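Local coordinates for sporozoite surface protein 2 (PDB 4HQO), which probably serves as a sporozoite surface adhesion receptor for gliding motility of the malaria parasite, this chain holding its von Willebrand factor A and thrombospondin type 1 domains, at residues Q127-M132 / V155-I160; A108-Q113 / L144-K149; G217-W222 / K244-M249; G232-S237 / S251-G256. The protein carries 4 engineered substitutions. All blocks are in the same frame, centred on the assembly; numbering follows the deposited sequence.

Following the chain from its N terminus, helix 105-117 opens contact 2, strand 126-133 opens contact 1, helix 140-152 closes contact 2 and strand 156-161 closes contact 1. The two loops therefore cross rather than nest, and they touch where Val129 of the sheet meets Val112 of the helix. Contact 1 joins neighbouring strands of the von Willebrand factor A domain, contact 2 two helices on one face of that sheet. Contacts 3 and 4 come later, in the thrombospondin type 1 domain, with centres about 48 and 63 Å from that of contact 1. They cross as well: 217-222, 232-237, 244-249 and 251-256 alternate, and both contacts use strand 248-255.

Contact 1: residues Q127-M132 / V155-I160; sequences QLVILM and VRLAVI. Engineered in segment 155-160: Arg156 (natural residue Ser).
Val129 and Leu157 pack on one face of the sheet, where Val129 CG1 lies 3.7 Å from Leu157 CD1. The other branch of Val129 reaches back along the neighbouring strand, CG2 resting 3.6 Å from Val155 CG1. This split follows from the valine torsion: CG1 is anti to the backbone N (chi1 176°), and CG2, beside the backbone N, points toward the N-terminal end of the strand. Leu157 CD1 also reaches Leu131 CB, so one methyl bridges two alternate residues of 127-132. Helix 105-117 covers this face, with Val112 on Val129 and Met105 on Leu131. On the other face Ile130 and Ile160 lie side by side, CG2 of the first 3.9 Å from CG1 of the second, and Met132 CG rests against Ile160 CB. Helices 33-49 and 192-203 cover these residues.

Between the two apolar layers run five backbone hydrogen bonds. Val129 is gripped through both its peptide groups, its N donating to Arg156 O at 2.8 Å and its O accepting from Ala158 N at 2.9 Å. Leu131 repeats the pattern with Ala158 O and Ile160 N, and Arg156 N closes the ladder on Gln127 O. At this polar end the engineered Arg156, poorly ordered, brings CD to 3.5 Å from Gln127 O. The amide of Gln127 turns away to Tyr22 and Asp20 of strand 19-26. Two parallel neighbouring strands joined through helix 140-152 form a beta-alpha-beta crossover, characteristic of the Rossmann-like von Willebrand factor A fold.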
# COMPACT_ATOMS: atom_id res chain seq x y z
N GLN A 127 -3.16 -0.64 -1.69
CA GLN A 127 -2.61 -1.94 -2.04
C GLN A 127 -2.92 -2.21 -3.51
O GLN A 127 -4.08 -2.41 -3.87
CB GLN A 127 -3.22 -3.03 -1.14
CG GLN A 127 -2.96 -2.83 0.35
CD GLN A 127 -1.46 -2.78 0.67
OE1 GLN A 127 -0.72 -3.70 0.33
NE2 GLN A 127 -1.02 -1.71 1.31
N LEU A 128 -1.90 -2.21 -4.36
CA LEU A 128 -2.13 -2.35 -5.79
C LEU A 128 -1.33 -3.51 -6.37
O LEU A 128 -0.10 -3.52 -6.30
CB LEU A 128 -1.78 -1.06 -6.55
CG LEU A 128 -1.75 -1.19 -8.08
CD1 LEU A 128 -3.14 -1.55 -8.69
CD2 LEU A 128 -1.20 0.07 -8.72
N VAL A 129 -2.03 -4.49 -6.92
CA VAL A 129 -1.34 -5.59 -7.59
C VAL A 129 -1.36 -5.38 -9.09
O VAL A 129 -2.42 -5.17 -9.68
CB VAL A 129 -1.97 -6.96 -7.30
CG1 VAL A 129 -1.25 -8.04 -8.10
CG2 VAL A 129 -1.90 -7.27 -5.80
N ILE A 130 -0.19 -5.42 -9.71
CA ILE A 130 -0.14 -5.45 -11.17
C ILE A 130 0.27 -6.85 -11.60
O ILE A 130 1.38 -7.30 -11.30
CB ILE A 130 0.82 -4.39 -11.73
CG1 ILE A 130 0.33 -2.99 -11.35
CG2 ILE A 130 0.93 -4.52 -13.24
CD1 ILE A 130 1.19 -1.88 -11.92
N LEU A 131 -0.64 -7.55 -12.27
CA LEU A 131 -0.39 -8.92 -12.69
C LEU A 131 -0.11 -8.96 -14.19
O LEU A 131 -0.99 -8.68 -15.00
CB LEU A 131 -1.61 -9.80 -12.35
CG LEU A 131 -1.57 -11.27 -12.79
CD1 LEU A 131 -0.47 -12.05 -12.07
CD2 LEU A 131 -2.95 -11.91 -12.58
N MET A 132 1.12 -9.30 -14.56
CA MET A 132 1.50 -9.38 -15.97
C MET A 132 1.55 -10.84 -16.40
O MET A 132 2.41 -11.58 -15.94
CB MET A 132 2.88 -8.75 -16.21
CG MET A 132 2.92 -7.26 -16.02
SD MET A 132 4.59 -6.60 -16.18
CE MET A 132 5.07 -7.26 -17.74
N VAL A 155 -7.78 -4.84 -1.95
CA VAL A 155 -6.63 -4.77 -2.83
C VAL A 155 -7.12 -4.46 -4.25
O VAL A 155 -8.08 -5.06 -4.71
CB VAL A 155 -5.83 -6.10 -2.84
CG1 VAL A 155 -4.61 -6.00 -3.73
CG2 VAL A 155 -5.41 -6.50 -1.42
N ARG A 156 -6.48 -3.51 -4.93
CA ARG A 156 -6.80 -3.23 -6.33
C ARG A 156 -5.97 -4.14 -7.22
O ARG A 156 -4.81 -4.40 -6.92
CB ARG A 156 -6.53 -1.77 -6.68
CG ARG A 156 -7.42 -0.77 -5.94
CD ARG A 156 -6.75 -0.24 -4.68
NE ARG A 156 -7.59 0.72 -3.96
CZ ARG A 156 -7.69 2.01 -4.27
NH1 ARG A 156 -7.00 2.52 -5.29
NH2 ARG A 156 -8.48 2.80 -3.55
N LEU A 157 -6.56 -4.62 -8.31
CA LEU A 157 -5.86 -5.52 -9.23
C LEU A 157 -5.94 -5.04 -10.66
O LEU A 157 -7.03 -4.87 -11.22
CB LEU A 157 -6.42 -6.95 -9.14
CG LEU A 157 -5.87 -7.92 -10.21
CD1 LEU A 157 -4.40 -8.25 -9.97
CD2 LEU A 157 -6.69 -9.22 -10.29
N ALA A 158 -4.78 -4.83 -11.27
CA ALA A 158 -4.74 -4.48 -12.68
C ALA A 158 -4.02 -5.61 -13.39
O ALA A 158 -3.01 -6.13 -12.90
CB ALA A 158 -4.02 -3.15 -12.89
N VAL A 159 -4.55 -6.01 -14.54
CA VAL A 159 -3.92 -7.08 -15.32
C VAL A 159 -3.33 -6.52 -16.61
O VAL A 159 -3.99 -5.77 -17.33
CB VAL A 159 -4.92 -8.23 -15.64
CG1 VAL A 159 -4.20 -9.38 -16.35
CG2 VAL A 159 -5.58 -8.73 -14.36
N ILE A 160 -2.07 -6.88 -16.88
CA ILE A 160 -1.41 -6.50 -18.14
C ILE A 160 -1.13 -7.77 -18.94
O ILE A 160 -0.45 -8.68 -18.47
CB ILE A 160 -0.08 -5.77 -17.89
CG1 ILE A 160 -0.29 -4.58 -16.96
CG2 ILE A 160 0.52 -5.29 -19.22
CD1 ILE A 160 -1.25 -3.58 -17.48

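Contact 2: residues A108-Q113 / L144-K149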
# COMPACT_ATOMS: atom_id res chain seq x y z
N ALA A 108 2.14 -16.80 -6.60
CA ALA A 108 2.60 -15.41 -6.64
C ALA A 108 1.59 -14.48 -5.96
O ALA A 108 1.95 -13.62 -5.16
CB ALA A 108 2.86 -14.97 -8.07
N LEU A 109 0.32 -14.68 -6.28
CA LEU A 109 -0.76 -13.89 -5.68
C LEU A 109 -0.86 -14.16 -4.18
O LEU A 109 -1.19 -13.27 -3.39
CB LEU A 109 -2.09 -14.20 -6.37
CG LEU A 109 -2.28 -13.64 -7.78
CD1 LEU A 109 -3.34 -14.44 -8.50
CD2 LEU A 109 -2.68 -12.16 -7.71
N ASP A 110 -0.57 -15.39 -3.79
CA ASP A 110 -0.55 -15.76 -2.37
C ASP A 110 0.54 -15.02 -1.59
O ASP A 110 0.41 -14.82 -0.38
CB ASP A 110 -0.36 -17.26 -2.20
CG ASP A 110 -1.66 -17.97 -1.94
OD1 ASP A 110 -2.56 -17.36 -1.31
OD2 ASP A 110 -1.78 -19.14 -2.37
N GLU A 111 1.62 -14.65 -2.26
CA GLU A 111 2.65 -13.85 -1.60
C GLU A 111 2.05 -12.52 -1.14
O GLU A 111 2.36 -12.04 -0.04
CB GLU A 111 3.85 -13.61 -2.52
CG GLU A 111 4.58 -14.88 -2.95
CD GLU A 111 5.39 -15.55 -1.84
OE1 GLU A 111 6.18 -16.46 -2.17
OE2 GLU A 111 5.26 -15.17 -0.66
N VAL A 112 1.18 -11.94 -1.95
CA VAL A 112 0.50 -10.71 -1.56
C VAL A 112 -0.38 -10.92 -0.35
O VAL A 112 -0.37 -10.10 0.56
CB VAL A 112 -0.32 -10.10 -2.71
CG1 VAL A 112 -0.86 -8.73 -2.29
CG2 VAL A 112 0.55 -9.96 -3.95
N GLN A 113 -1.12 -12.03 -0.35
CA GLN A 113 -1.95 -12.40 0.80
C GLN A 113 -1.11 -12.45 2.06
O GLN A 113 -1.51 -11.93 3.10
CB GLN A 113 -2.55 -13.80 0.60
CG GLN A 113 -3.73 -13.82 -0.31
CD GLN A 113 -5.01 -13.51 0.41
OE1 GLN A 113 -5.21 -12.40 0.90
NE2 GLN A 113 -5.89 -14.50 0.50
N LEU A 144 -8.21 -17.59 -9.70
CA LEU A 144 -9.38 -16.72 -9.56
C LEU A 144 -9.77 -16.56 -8.09
O LEU A 144 -10.20 -15.49 -7.66
CB LEU A 144 -10.58 -17.30 -10.33
CG LEU A 144 -10.55 -17.31 -11.86
CD1 LEU A 144 -11.81 -17.94 -12.41
CD2 LEU A 144 -10.39 -15.90 -12.41
N GLU A 145 -9.61 -17.64 -7.34
CA GLU A 145 -10.04 -17.68 -5.95
C GLU A 145 -9.20 -16.74 -5.09
O GLU A 145 -9.73 -15.97 -4.29
CB GLU A 145 -9.93 -19.10 -5.41
CG GLU A 145 -10.40 -19.27 -3.97
CD GLU A 145 -10.07 -20.65 -3.42
OE1 GLU A 145 -8.99 -21.19 -3.73
OE2 GLU A 145 -10.90 -21.19 -2.67
N VAL A 146 -7.88 -16.80 -5.26
CA VAL A 146 -7.01 -15.94 -4.47
C VAL A 146 -7.12 -14.48 -4.90
O VAL A 146 -7.07 -13.57 -4.07
CB VAL A 146 -5.54 -16.41 -4.48
CG1 VAL A 146 -4.98 -16.42 -5.89
CG2 VAL A 146 -4.69 -15.52 -3.58
N ALA A 147 -7.28 -14.24 -6.20
CA ALA A 147 -7.48 -12.87 -6.70
C ALA A 147 -8.73 -12.29 -6.06
O ALA A 147 -8.74 -11.13 -5.63
CB ALA A 147 -7.62 -12.86 -8.19
N ASN A 148 -9.77 -13.10 -6.00
CA ASN A 148 -11.03 -12.69 -5.41
C ASN A 148 -10.89 -12.39 -3.91
O ASN A 148 -11.46 -11.43 -3.43
CB ASN A 148 -12.11 -13.74 -5.66
CG ASN A 148 -12.78 -13.57 -7.01
OD1 ASN A 148 -12.71 -12.51 -7.62
ND2 ASN A 148 -13.42 -14.63 -7.49
N LYS A 149 -10.12 -13.21 -3.20
CA LYS A 149 -9.87 -12.96 -1.78
C LYS A 149 -9.12 -11.64 -1.58
O LYS A 149 -9.38 -10.91 -0.64
CB LYS A 149 -9.08 -14.11 -1.16
CG LYS A 149 -9.89 -15.37 -0.95
CD LYS A 149 -9.04 -16.47 -0.34
CE LYS A 149 -9.87 -17.72 -0.06
NZ LYS A 149 -9.02 -18.83 0.46
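Gln113 holds its amide between the two helices: OE1 accepts a hydrogen bond from Arg153 NH1, beyond 144-149, while NE2 lies over the aliphatic stem of Lys149. NE2 is 3.6 Å from Lys149 CB and 3.8 Å from Lys149 CD, so it meets the lysine through carbon alone, the two side chains crossing at about a right angle. A bend at chi2 (-86°) carries the amide across to that stem. Lys149 itself continues outward, extended beyond CG, and its NZ stays 6.9 Å from Asp110 OD1. Any attraction at that separation is probably weak, and the contact depends chiefly on packing.

Val146 is the centre of that packing. Its CG1 sits between the backbone N and the carbonyl carbon (chi1 61°), and this rotation turns its two methyls to different partners. CG1 touches Leu109, 3.7 Å from CD1 and equally close to CB; CG2 faces the more exposed side, 3.6 Å from Asp110 OD1 and 3.8 Å from Gln113 CG. The valine is thus wedged among three side chains spread over little more than one helical turn, purely apolar on the inner side, while on the outer a carboxylate oxygen and a methylene share the other methyl. Leu109 also rests on Leu150 of the second helix and on Leu24 of strand 19-26, tying the interface to the sheet below.

The short axes run 9.5 Å apart and 25° from parallel. Such near-parallel helices over one face of a mostly parallel sheet form one of the two helical layers of the three-layer alpha/beta sandwich of von Willebrand factor A domains.

Contact 3: residues G217-W222 / K244-M249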
# COMPACT_ATOMS: atom_id res chain seq x y z
N GLY A 217 -7.73 11.19 28.05
CA GLY A 217 -7.78 10.42 29.28
C GLY A 217 -8.27 11.25 30.45
O GLY A 217 -8.42 12.46 30.34
N PRO A 218 -8.52 10.59 31.59
CA PRO A 218 -9.02 11.28 32.79
C PRO A 218 -7.92 12.05 33.51
O PRO A 218 -6.74 11.76 33.34
CB PRO A 218 -9.51 10.13 33.67
CG PRO A 218 -8.65 8.98 33.28
CD PRO A 218 -8.38 9.14 31.81
N TRP A 219 -8.32 13.04 34.30
CA TRP A 219 -7.37 13.79 35.12
C TRP A 219 -7.12 13.05 36.42
O TRP A 219 -7.99 12.32 36.91
CB TRP A 219 -7.91 15.18 35.45
CG TRP A 219 -8.00 16.12 34.29
CD1 TRP A 219 -9.09 16.35 33.50
CD2 TRP A 219 -6.96 16.97 33.79
NE1 TRP A 219 -8.80 17.28 32.54
CE2 TRP A 219 -7.50 17.68 32.69
CE3 TRP A 219 -5.63 17.20 34.15
CZ2 TRP A 219 -6.75 18.60 31.96
CZ3 TRP A 219 -4.89 18.11 33.43
CH2 TRP A 219 -5.45 18.80 32.34
N ASP A 220 -5.94 13.24 36.99
CA ASP A 220 -5.70 12.83 38.36
C ASP A 220 -6.51 13.78 39.23
O ASP A 220 -6.95 14.82 38.75
CB ASP A 220 -4.20 12.90 38.71
CG ASP A 220 -3.38 11.87 37.95
OD1 ASP A 220 -3.97 11.00 37.28
OD2 ASP A 220 -2.13 11.92 38.05
N PRO A 221 -6.74 13.41 40.51
CA PRO A 221 -7.47 14.31 41.41
C PRO A 221 -6.79 15.66 41.58
O PRO A 221 -5.57 15.75 41.51
CB PRO A 221 -7.45 13.55 42.73
CG PRO A 221 -7.38 12.12 42.34
CD PRO A 221 -6.51 12.09 41.12
N TRP A 222 -7.59 16.71 41.79
CA TRP A 222 -7.08 18.03 42.13
C TRP A 222 -6.20 17.94 43.37
O TRP A 222 -6.49 17.17 44.28
CB TRP A 222 -8.22 19.00 42.40
CG TRP A 222 -8.93 19.49 41.17
CD1 TRP A 222 -10.11 19.02 40.67
CD2 TRP A 222 -8.50 20.54 40.30
NE1 TRP A 222 -10.44 19.72 39.53
CE2 TRP A 222 -9.47 20.66 39.28
CE3 TRP A 222 -7.40 21.40 40.28
CZ2 TRP A 222 -9.37 21.59 38.25
CZ3 TRP A 222 -7.30 22.33 39.26
CH2 TRP A 222 -8.28 22.42 38.26
N LYS A 244 -1.10 16.26 21.30
CA LYS A 244 -1.90 17.48 21.35
C LYS A 244 -2.56 17.69 22.71
O LYS A 244 -2.99 18.79 23.04
CB LYS A 244 -2.97 17.45 20.25
CG LYS A 244 -2.42 17.48 18.84
CD LYS A 244 -1.80 18.83 18.53
CE LYS A 244 -1.33 18.90 17.09
NZ LYS A 244 -0.78 20.25 16.77
N CYS A 245 -2.62 16.62 23.50
CA CYS A 245 -3.33 16.65 24.78
C CYS A 245 -2.67 17.52 25.85
O CYS A 245 -1.46 17.47 26.06
CB CYS A 245 -3.53 15.24 25.32
SG CYS A 245 -4.87 14.33 24.52
N THR A 246 -3.49 18.33 26.52
CA THR A 246 -3.08 19.08 27.68
C THR A 246 -2.88 18.11 28.84
O THR A 246 -3.65 17.16 28.99
CB THR A 246 -4.15 20.12 28.07
OG1 THR A 246 -4.32 21.05 26.99
CG2 THR A 246 -3.76 20.88 29.32
N THR A 247 -1.85 18.33 29.65
CA THR A 247 -1.55 17.41 30.75
C THR A 247 -1.52 18.10 32.11
O THR A 247 -1.52 17.43 33.15
CB THR A 247 -0.22 16.69 30.53
OG1 THR A 247 0.83 17.65 30.37
CG2 THR A 247 -0.30 15.84 29.28
N HIS A 248 -1.48 19.42 32.12
CA HIS A 248 -1.49 20.17 33.37
C HIS A 248 -2.55 21.25 33.31
O HIS A 248 -2.90 21.75 32.24
CB HIS A 248 -0.12 20.77 33.66
CG HIS A 248 0.02 21.30 35.06
ND1 HIS A 248 0.15 20.48 36.15
CD2 HIS A 248 0.06 22.57 35.53
CE1 HIS A 248 0.26 21.22 37.25
NE2 HIS A 248 0.20 22.49 36.89
N MET A 249 -3.06 21.61 34.48
CA MET A 249 -4.18 22.53 34.57
C MET A 249 -4.18 23.15 35.96
O MET A 249 -4.15 22.44 36.96
CB MET A 249 -5.48 21.76 34.34
CG MET A 249 -6.74 22.57 34.52
SD MET A 249 -8.20 21.54 34.27
CE MET A 249 -9.50 22.76 34.44
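Met249 lays its sulfur over one face of the Trp219 indole, SD standing 4.3 Å from the centroid of the six-membered ring and 23° off its normal, displaced toward the rim. The methionine chain is extended throughout, with CG anti to the backbone N (chi1 175°), and it runs at about a right angle to the tryptophan. Its root also touches the ring, CB lying 3.6 Å from Trp219 CH2. Further along, the same chain meets Trp222 obliquely: SD is 5.0 Å from the centroid of that six-membered ring, and the terminal CE reaches CZ2 at 4.0 Å. The sulfur makes a Met-aromatic contact with each ring, so one thioether bridges two indoles.

The far end of the Trp219 ring meets the chain of 244-249. CZ3 approaches Thr247 O to 3.4 Å from an oblique direction, while Thr246 CG2 lies near the ring plane at the edge, 4.0 Å from CH2. His248 N also approaches that edge, though its imidazole points away and hydrogen-bonds Ser237 OG through ND1. The disulfide from Cys245 to Cys216, the residue just before 217-222, joins the two chain segments close by.

Trp219 makes cation-pi contacts with Arg236 and Arg238, consistent with the CWR layers (cystine, tryptophan, arginine) of thrombospondin type 1 repeats, and Trp222 stacks on His234. In a small domain with two short paired strands, side-chain stacking and the disulfides probably share the work of holding it together: the polarisable sulfur and the electron-rich indole faces suit one another, and the guanidinium groups would add electrostatic attraction.

Contact 4: residues G232-S237 / S251-G256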
# COMPACT_ATOMS: atom_id res chain seq x y z
N GLY A 232 -5.77 30.86 47.19
CA GLY A 232 -4.59 30.20 46.67
C GLY A 232 -4.86 29.54 45.33
O GLY A 232 -5.81 29.90 44.63
N THR A 233 -4.03 28.57 44.97
CA THR A 233 -4.20 27.83 43.72
C THR A 233 -3.97 26.35 43.93
O THR A 233 -3.19 25.95 44.80
CB THR A 233 -3.23 28.31 42.61
OG1 THR A 233 -1.87 28.09 43.02
CG2 THR A 233 -3.43 29.79 42.30
N HIS A 234 -4.64 25.52 43.14
CA HIS A 234 -4.33 24.10 43.09
C HIS A 234 -4.37 23.61 41.64
O HIS A 234 -4.87 24.30 40.76
CB HIS A 234 -5.26 23.27 43.99
CG HIS A 234 -6.69 23.27 43.56
ND1 HIS A 234 -7.53 22.20 43.80
CD2 HIS A 234 -7.44 24.20 42.92
CE1 HIS A 234 -8.73 22.47 43.32
NE2 HIS A 234 -8.71 23.68 42.78
N SER A 235 -3.82 22.43 41.40
CA SER A 235 -3.73 21.92 40.04
C SER A 235 -4.17 20.46 39.93
O SER A 235 -4.37 19.79 40.94
CB SER A 235 -2.30 22.06 39.53
OG SER A 235 -1.45 21.10 40.14
N ARG A 236 -4.31 19.99 38.70
CA ARG A 236 -4.44 18.56 38.45
C ARG A 236 -3.69 18.16 37.19
O ARG A 236 -3.62 18.93 36.23
CB ARG A 236 -5.91 18.13 38.39
CG ARG A 236 -6.76 18.83 37.35
CD ARG A 236 -8.15 18.24 37.34
NE ARG A 236 -9.01 18.80 36.30
CZ ARG A 236 -10.24 18.37 36.05
NH1 ARG A 236 -10.76 17.38 36.76
NH2 ARG A 236 -10.96 18.93 35.08
N SER A 237 -3.10 16.97 37.21
CA SER A 237 -2.28 16.50 36.10
C SER A 237 -2.82 15.20 35.51
O SER A 237 -3.76 14.61 36.04
CB SER A 237 -0.83 16.32 36.54
OG SER A 237 -0.28 17.54 37.00
N SER A 251 -5.96 26.03 38.69
CA SER A 251 -7.17 26.79 39.00
C SER A 251 -7.09 27.41 40.40
O SER A 251 -6.25 27.02 41.21
CB SER A 251 -8.40 25.90 38.88
OG SER A 251 -9.58 26.62 39.22
N GLU A 252 -7.98 28.36 40.67
CA GLU A 252 -8.01 29.04 41.96
C GLU A 252 -8.77 28.21 43.00
O GLU A 252 -9.59 27.37 42.65
CB GLU A 252 -8.64 30.42 41.83
CG GLU A 252 -7.88 31.37 40.91
CD GLU A 252 -8.61 32.69 40.70
OE1 GLU A 252 -8.14 33.50 39.88
OE2 GLU A 252 -9.65 32.90 41.36
N CYS A 253 -8.49 28.47 44.28
CA CYS A 253 -9.16 27.77 45.37
C CYS A 253 -9.12 28.61 46.64
O CYS A 253 -8.16 29.35 46.87
CB CYS A 253 -8.51 26.41 45.61
SG CYS A 253 -6.78 26.48 46.13
N GLU A 254 -10.16 28.50 47.46
CA GLU A 254 -10.23 29.26 48.70
C GLU A 254 -10.43 28.37 49.93
O GLU A 254 -11.22 27.43 49.90
CB GLU A 254 -11.34 30.32 48.62
CG GLU A 254 -11.49 31.14 49.88
CD GLU A 254 -12.33 32.38 49.67
OE1 GLU A 254 -12.99 32.47 48.61
OE2 GLU A 254 -12.33 33.27 50.55
N GLU A 255 -9.71 28.69 51.00
CA GLU A 255 -9.84 27.95 52.26
C GLU A 255 -10.27 28.86 53.40
O GLU A 255 -9.51 29.12 54.33
CB GLU A 255 -8.52 27.25 52.60
CG GLU A 255 -8.19 26.07 51.70
CD GLU A 255 -9.13 24.89 51.90
OE1 GLU A 255 -9.91 24.90 52.88
OE2 GLU A 255 -9.09 23.96 51.07
N GLY A 256 -11.51 29.34 53.33
CA GLY A 256 -12.02 30.25 54.34
C GLY A 256 -11.24 31.54 54.34
O GLY A 256 -10.55 31.86 53.37
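Gly232 and Cys253 exchange two backbone hydrogen bonds, Gly232 N to Cys253 O at 2.8 Å and Cys253 N to Gly232 O at 3.1 Å. The second is less favourably directed, its donor standing 51° out of the Gly232 carbonyl plane. His234 and Ser251 form the next hydrogen-bonded pair, both bonds 2.9 Å: His234 N gives to Ser251 O, and Ser251 N to His234 O, the latter nearly straight at 172°. Between them lies the non-hydrogen-bonded pair Thr233 and Glu252, whose side chains diverge, while Thr233 CA makes a bent CA-H...O contact with Ser251 O.

Outside this ladder the His234 imidazole lies beside Cys253. With CG between the backbone N and the carbonyl carbon (chi1 66°), the ring turns toward the partner strand; Cys253 CB makes an off-centre CH-pi contact, 3.6 Å from His234 CD2. Ser251 O lies at the ring edge, in its plane, 3.5 Å from the same CD2. Cys253 SG approaches the ring obliquely and is bound in a disulfide to Cys225. His234 ND1 is hydrogen-bonded to Thr223 O, and the ring stacks on Trp222.

The imidazole is therefore fixed by one hydrogen bond, a stacked indole and the cysteine methylene; backbone pairing joins the two strands, and the disulfide ties the hairpin covalently to Cys225 in the preceding loop of the thrombospondin repeat.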